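Local coordinates for uncharacterized conserved protein of COG5135 (Nostoc punctiforme, PDB 2I51), which binds flavin mononucleotide and is related to pyridoxamine 5'-phosphate oxidases, though its own substrate and reaction are not established, at residues L21-Q33 and P38-E50. Numbering follows the deposited sequence. Where two conformers were deposited one is given.
With FMN (flavin mononucleotide), chain C; EDO (1,2-ethanediol), chain S.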
# COMPACT_ATOMS: atom_id res chain seq x y z
N LEU A 21 -5.04 7.36 -17.06
CA LEU A 21 -5.05 6.06 -16.34
C LEU A 21 -6.10 6.07 -15.27
O LEU A 21 -5.97 6.78 -14.25
CB LEU A 21 -3.70 5.79 -15.74
CG LEU A 21 -2.48 5.92 -16.63
CD1 LEU A 21 -1.21 5.72 -15.78
CD2 LEU A 21 -2.51 4.93 -17.81
N VAL A 22 -7.16 5.28 -15.44
CA VAL A 22 -8.23 5.24 -14.43
C VAL A 22 -7.68 4.92 -13.04
O VAL A 22 -8.11 5.46 -12.00
CB VAL A 22 -9.33 4.20 -14.79
CG1 VAL A 22 -10.36 4.04 -13.62
CG2 VAL A 22 -10.03 4.59 -16.08
N TYR A 23 -6.70 4.02 -13.04
CA TYR A 23 -6.11 3.52 -11.83
C TYR A 23 -5.12 4.43 -11.11
O TYR A 23 -4.57 4.12 -10.05
CB TYR A 23 -5.47 2.15 -12.10
CG TYR A 23 -4.58 2.06 -13.32
CD1 TYR A 23 -3.24 2.35 -13.22
CD2 TYR A 23 -5.08 1.63 -14.54
CE1 TYR A 23 -2.43 2.23 -14.30
CE2 TYR A 23 -4.26 1.44 -15.61
CZ TYR A 23 -2.94 1.76 -15.51
OH TYR A 23 -2.11 1.58 -16.62
N ALA A 24 -4.85 5.59 -11.68
CA ALA A 24 -4.02 6.58 -10.99
C ALA A 24 -4.79 7.18 -9.82
O ALA A 24 -4.19 7.86 -9.01
CB ALA A 24 -3.60 7.67 -11.93
N ARG A 25 -6.10 6.94 -9.72
CA ARG A 25 -6.89 7.35 -8.56
C ARG A 25 -7.00 6.23 -7.53
O ARG A 25 -7.72 6.38 -6.54
CB ARG A 25 -8.22 7.89 -8.97
CG ARG A 25 -8.00 9.25 -9.74
CD ARG A 25 -9.24 9.78 -10.35
NE ARG A 25 -10.16 10.15 -9.30
CZ ARG A 25 -10.33 11.38 -8.81
NH1 ARG A 25 -9.65 12.43 -9.29
NH2 ARG A 25 -11.21 11.57 -7.82
N TYR A 26 -6.23 5.16 -7.68
CA TYR A 26 -6.22 4.09 -6.70
C TYR A 26 -4.98 4.24 -5.83
O TYR A 26 -3.87 4.52 -6.32
CB TYR A 26 -6.17 2.73 -7.38
CG TYR A 26 -7.28 2.40 -8.32
CD1 TYR A 26 -8.44 3.11 -8.35
CD2 TYR A 26 -7.12 1.37 -9.22
CE1 TYR A 26 -9.45 2.80 -9.29
CE2 TYR A 26 -8.07 1.05 -10.12
CZ TYR A 26 -9.23 1.75 -10.15
OH TYR A 26 -10.22 1.42 -11.09
N LEU A 27 -5.14 4.09 -4.52
CA LEU A 27 -4.03 4.28 -3.61
C LEU A 27 -4.13 3.24 -2.50
O LEU A 27 -5.17 2.59 -2.31
CB LEU A 27 -3.98 5.71 -3.08
CG LEU A 27 -5.21 6.25 -2.36
CD1 LEU A 27 -5.33 5.62 -0.95
CD2 LEU A 27 -5.15 7.83 -2.26
N GLN A 28 -3.07 3.06 -1.74
CA GLN A 28 -3.01 2.03 -0.70
C GLN A 28 -3.05 2.62 0.68
O GLN A 28 -2.19 3.48 1.02
CB GLN A 28 -1.79 1.13 -0.91
CG GLN A 28 -1.88 0.25 -2.14
CD GLN A 28 -1.79 0.96 -3.45
OE1 GLN A 28 -0.98 1.89 -3.61
NE2 GLN A 28 -2.67 0.59 -4.41
N LEU A 29 -4.00 2.17 1.49
CA LEU A 29 -4.15 2.70 2.84
C LEU A 29 -3.68 1.66 3.84
O LEU A 29 -4.24 0.54 3.95
CB LEU A 29 -5.62 2.97 3.14
CG LEU A 29 -5.95 3.34 4.61
CD1 LEU A 29 -5.64 4.78 4.75
CD2 LEU A 29 -7.41 2.98 4.97
N ALA A 30 -2.67 2.04 4.64
CA ALA A 30 -2.16 1.18 5.69
C ALA A 30 -2.71 1.62 7.03
O ALA A 30 -2.67 2.79 7.38
CB ALA A 30 -0.59 1.25 5.73
N THR A 31 -3.16 0.64 7.80
CA THR A 31 -3.61 0.83 9.15
C THR A 31 -2.89 -0.18 10.05
O THR A 31 -2.08 -0.99 9.57
CB THR A 31 -5.15 0.54 9.25
OG1 THR A 31 -5.43 -0.77 8.68
CG2 THR A 31 -5.98 1.61 8.58
N VAL A 32 -3.13 -0.10 11.37
CA VAL A 32 -2.57 -1.06 12.31
C VAL A 32 -3.73 -1.81 12.95
O VAL A 32 -4.79 -1.21 13.33
CB VAL A 32 -1.64 -0.40 13.37
CG1 VAL A 32 -0.93 -1.46 14.26
CG2 VAL A 32 -0.56 0.39 12.72
N GLN A 33 -3.58 -3.13 13.06
CA GLN A 33 -4.58 -3.97 13.70
C GLN A 33 -4.45 -3.89 15.23
O GLN A 33 -3.40 -3.51 15.74
CB GLN A 33 -4.44 -5.41 13.22
CG GLN A 33 -4.57 -5.53 11.71
CD GLN A 33 -4.25 -6.93 11.21
OE1 GLN A 33 -4.95 -7.91 11.54
NE2 GLN A 33 -3.17 -7.04 10.46
N PRO A 38 0.47 -4.58 10.81
CA PRO A 38 -0.05 -3.66 9.78
C PRO A 38 -1.08 -4.37 8.91
O PRO A 38 -1.14 -5.60 8.83
CB PRO A 38 1.19 -3.33 8.98
CG PRO A 38 2.01 -4.55 9.10
CD PRO A 38 1.82 -5.07 10.47
N ALA A 39 -1.86 -3.55 8.23
CA ALA A 39 -2.83 -3.98 7.20
C ALA A 39 -2.75 -2.96 6.09
O ALA A 39 -2.47 -1.80 6.33
CB ALA A 39 -4.27 -4.09 7.75
N ASN A 40 -2.96 -3.41 4.88
CA ASN A 40 -2.74 -2.56 3.71
C ASN A 40 -3.67 -2.99 2.59
O ASN A 40 -3.68 -4.15 2.23
CB ASN A 40 -1.28 -2.74 3.29
CG ASN A 40 -0.74 -1.60 2.42
OD1 ASN A 40 -1.39 -0.57 2.24
ND2 ASN A 40 0.52 -1.80 1.91
N ARG A 41 -4.43 -2.05 2.03
CA ARG A 41 -5.34 -2.37 0.92
C ARG A 41 -5.58 -1.18 0.05
O ARG A 41 -5.45 -0.04 0.48
CB ARG A 41 -6.67 -2.92 1.42
CG ARG A 41 -7.65 -1.91 1.90
CD ARG A 41 -7.29 -1.26 3.22
NE ARG A 41 -7.36 -2.15 4.37
CZ ARG A 41 -6.88 -1.94 5.59
NH1 ARG A 41 -6.02 -0.94 5.85
NH2 ARG A 41 -7.19 -2.78 6.54
N THR A 42 -6.00 -1.45 -1.19
CA THR A 42 -6.28 -0.42 -2.14
C THR A 42 -7.67 0.18 -1.91
O THR A 42 -8.62 -0.58 -1.64
CB THR A 42 -6.17 -0.96 -3.58
OG1 THR A 42 -4.85 -1.51 -3.77
CG2 THR A 42 -6.40 0.15 -4.63
N LEU A 43 -7.76 1.51 -2.05
CA LEU A 43 -9.02 2.21 -2.07
C LEU A 43 -9.03 3.14 -3.26
O LEU A 43 -7.99 3.50 -3.78
CB LEU A 43 -9.21 3.10 -0.85
CG LEU A 43 -8.95 2.47 0.51
CD1 LEU A 43 -9.01 3.57 1.62
CD2 LEU A 43 -9.94 1.42 0.67
N VAL A 44 -10.21 3.59 -3.69
CA VAL A 44 -10.35 4.66 -4.68
C VAL A 44 -10.38 6.02 -4.02
O VAL A 44 -11.19 6.25 -3.11
CB VAL A 44 -11.68 4.48 -5.45
CG1 VAL A 44 -11.88 5.63 -6.50
CG2 VAL A 44 -11.73 3.10 -6.13
N PHE A 45 -9.50 6.94 -4.44
CA PHE A 45 -9.56 8.32 -4.02
C PHE A 45 -10.80 8.97 -4.64
O PHE A 45 -11.00 8.94 -5.84
CB PHE A 45 -8.31 9.02 -4.55
CG PHE A 45 -8.33 10.51 -4.41
CD1 PHE A 45 -8.25 11.10 -3.16
CD2 PHE A 45 -8.39 11.31 -5.53
CE1 PHE A 45 -8.24 12.49 -3.06
CE2 PHE A 45 -8.36 12.68 -5.43
CZ PHE A 45 -8.27 13.25 -4.21
N ARG A 46 -11.58 9.61 -3.78
CA ARG A 46 -12.83 10.24 -4.18
C ARG A 46 -12.83 11.75 -3.99
O ARG A 46 -13.86 12.35 -3.64
CB ARG A 46 -13.99 9.60 -3.41
CG ARG A 46 -13.95 8.07 -3.52
CD ARG A 46 -15.27 7.43 -3.56
NE ARG A 46 -15.24 6.03 -4.01
CZ ARG A 46 -15.82 5.60 -5.14
NH1 ARG A 46 -16.40 6.44 -5.97
NH2 ARG A 46 -15.77 4.32 -5.48
N GLY A 47 -11.68 12.39 -4.19
CA GLY A 47 -11.56 13.82 -4.10
C GLY A 47 -11.29 14.34 -2.70
O GLY A 47 -11.32 13.61 -1.73
N PHE A 48 -10.99 15.62 -2.60
CA PHE A 48 -10.93 16.32 -1.33
C PHE A 48 -12.31 16.80 -0.88
O PHE A 48 -13.14 17.18 -1.70
CB PHE A 48 -10.00 17.50 -1.46
CG PHE A 48 -8.53 17.08 -1.65
CD1 PHE A 48 -7.72 16.82 -0.56
CD2 PHE A 48 -8.02 16.91 -2.93
CE1 PHE A 48 -6.39 16.40 -0.73
CE2 PHE A 48 -6.71 16.47 -3.10
CZ PHE A 48 -5.93 16.19 -2.01
N LEU A 49 -12.48 16.84 0.43
CA LEU A 49 -13.69 17.36 1.02
C LEU A 49 -13.61 18.86 0.84
O LEU A 49 -12.61 19.48 1.14
CB LEU A 49 -13.75 16.99 2.49
CG LEU A 49 -14.92 17.53 3.27
CD1 LEU A 49 -16.25 16.99 2.68
CD2 LEU A 49 -14.71 17.15 4.72
N GLU A 50 -14.71 19.45 0.41
CA GLU A 50 -14.72 20.86 0.05
C GLU A 50 -14.30 21.73 1.23
O GLU A 50 -14.65 21.46 2.41
CB GLU A 50 -16.09 21.27 -0.46
CG GLU A 50 -17.19 21.01 0.51
N1 FMN C . -12.47 -1.14 -0.52
C2 FMN C . -13.10 -0.12 0.10
O2 FMN C . -13.53 -0.23 1.26
N3 FMN C . -13.22 1.09 -0.54
C4 FMN C . -12.76 1.31 -1.80
O4 FMN C . -12.75 2.48 -2.33
C4A FMN C . -12.12 0.27 -2.46
N5 FMN C . -11.65 0.43 -3.75
C5A FMN C . -10.83 -0.60 -4.28
C6 FMN C . -10.25 -0.42 -5.52
C7 FMN C . -9.45 -1.40 -6.13
C7M FMN C . -8.64 -1.07 -7.35
C8 FMN C . -9.30 -2.60 -5.44
C8M FMN C . -8.24 -3.60 -5.92
C9 FMN C . -9.90 -2.80 -4.19
C9A FMN C . -10.70 -1.81 -3.63
N10 FMN C . -11.32 -1.99 -2.41
C10 FMN C . -11.96 -0.96 -1.80
C1' FMN C . -11.33 -3.35 -1.72
C2' FMN C . -10.23 -3.34 -0.65
O2' FMN C . -8.92 -3.32 -1.27
C3' FMN C . -10.34 -4.49 0.36
O3' FMN C . -10.41 -5.70 -0.36
C4' FMN C . -11.66 -4.29 1.15
O4' FMN C . -11.93 -2.93 1.52
C5' FMN C . -11.53 -5.09 2.45
O5' FMN C . -10.41 -4.59 3.18
P FMN C . -10.35 -4.78 4.74
O1P FMN C . -11.36 -3.94 5.43
O2P FMN C . -10.63 -6.30 5.00
O3P FMN C . -8.94 -4.52 5.16
C1 EDO S . -5.63 -9.72 8.22
O1 EDO S . -6.46 -8.63 8.62
C2 EDO S . -4.33 -9.18 7.64
O2 EDO S . -4.47 -7.79 7.30
O HOH W 1 -12.47 8.68 -8.20
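Arg-41 of strand 38-44 crosses to Leu-29 and Thr-31 of strand 26-32, its partner in an antiparallel hairpin, while holding the FMN phosphate. Bends at chi2 (-72°) and chi3 bring the guanidinium back to Leu-29 O and Thr-31 OG1. NH1 donates to both: Thr-31 OG1 (2.9 Å) lies in the guanidinium plane, whereas Leu-29 O (3.0 Å) is tilted from it. The backbone N of Arg-41 approaches Leu-29 O from the opposite face of its carbonyl plane. NE and NH2 both grip FMN O3P, NH2 at 2.8 Å, and with the NH1 bonds they fix the group's rotation; Gln-68 is a further partner of NH2 and Thr-31 OG1. The regularly paired strands are the tight part, with Leu-29 CD2 buried against Leu-43 CD1 (3.8 Å). On the other side of the sheet, Tyr-26 lays a ring face over the flavin methyl C7M and has Val-44 CG2 alongside. The flavin follows the outer edge of strand 38-44, where Val-44 N donates to FMN O4 (172°) and Thr-42 O accepts from FMN O2'.

Looser is the exposed Arg-25 guanidinium: Phe-45 CD2 lies over one face, the planes 47° apart, NH2 bonds weakly to Phe-45 O (3.3 Å), and a water bridges NE to that oxygen.

Strand 74-81 pairs with the far edge of strand 26-32, helix 64-71 packs near Thr-31 and Ala-39, and the second subunit meets the face bearing Gln-28, Asn-40 and Thr-42.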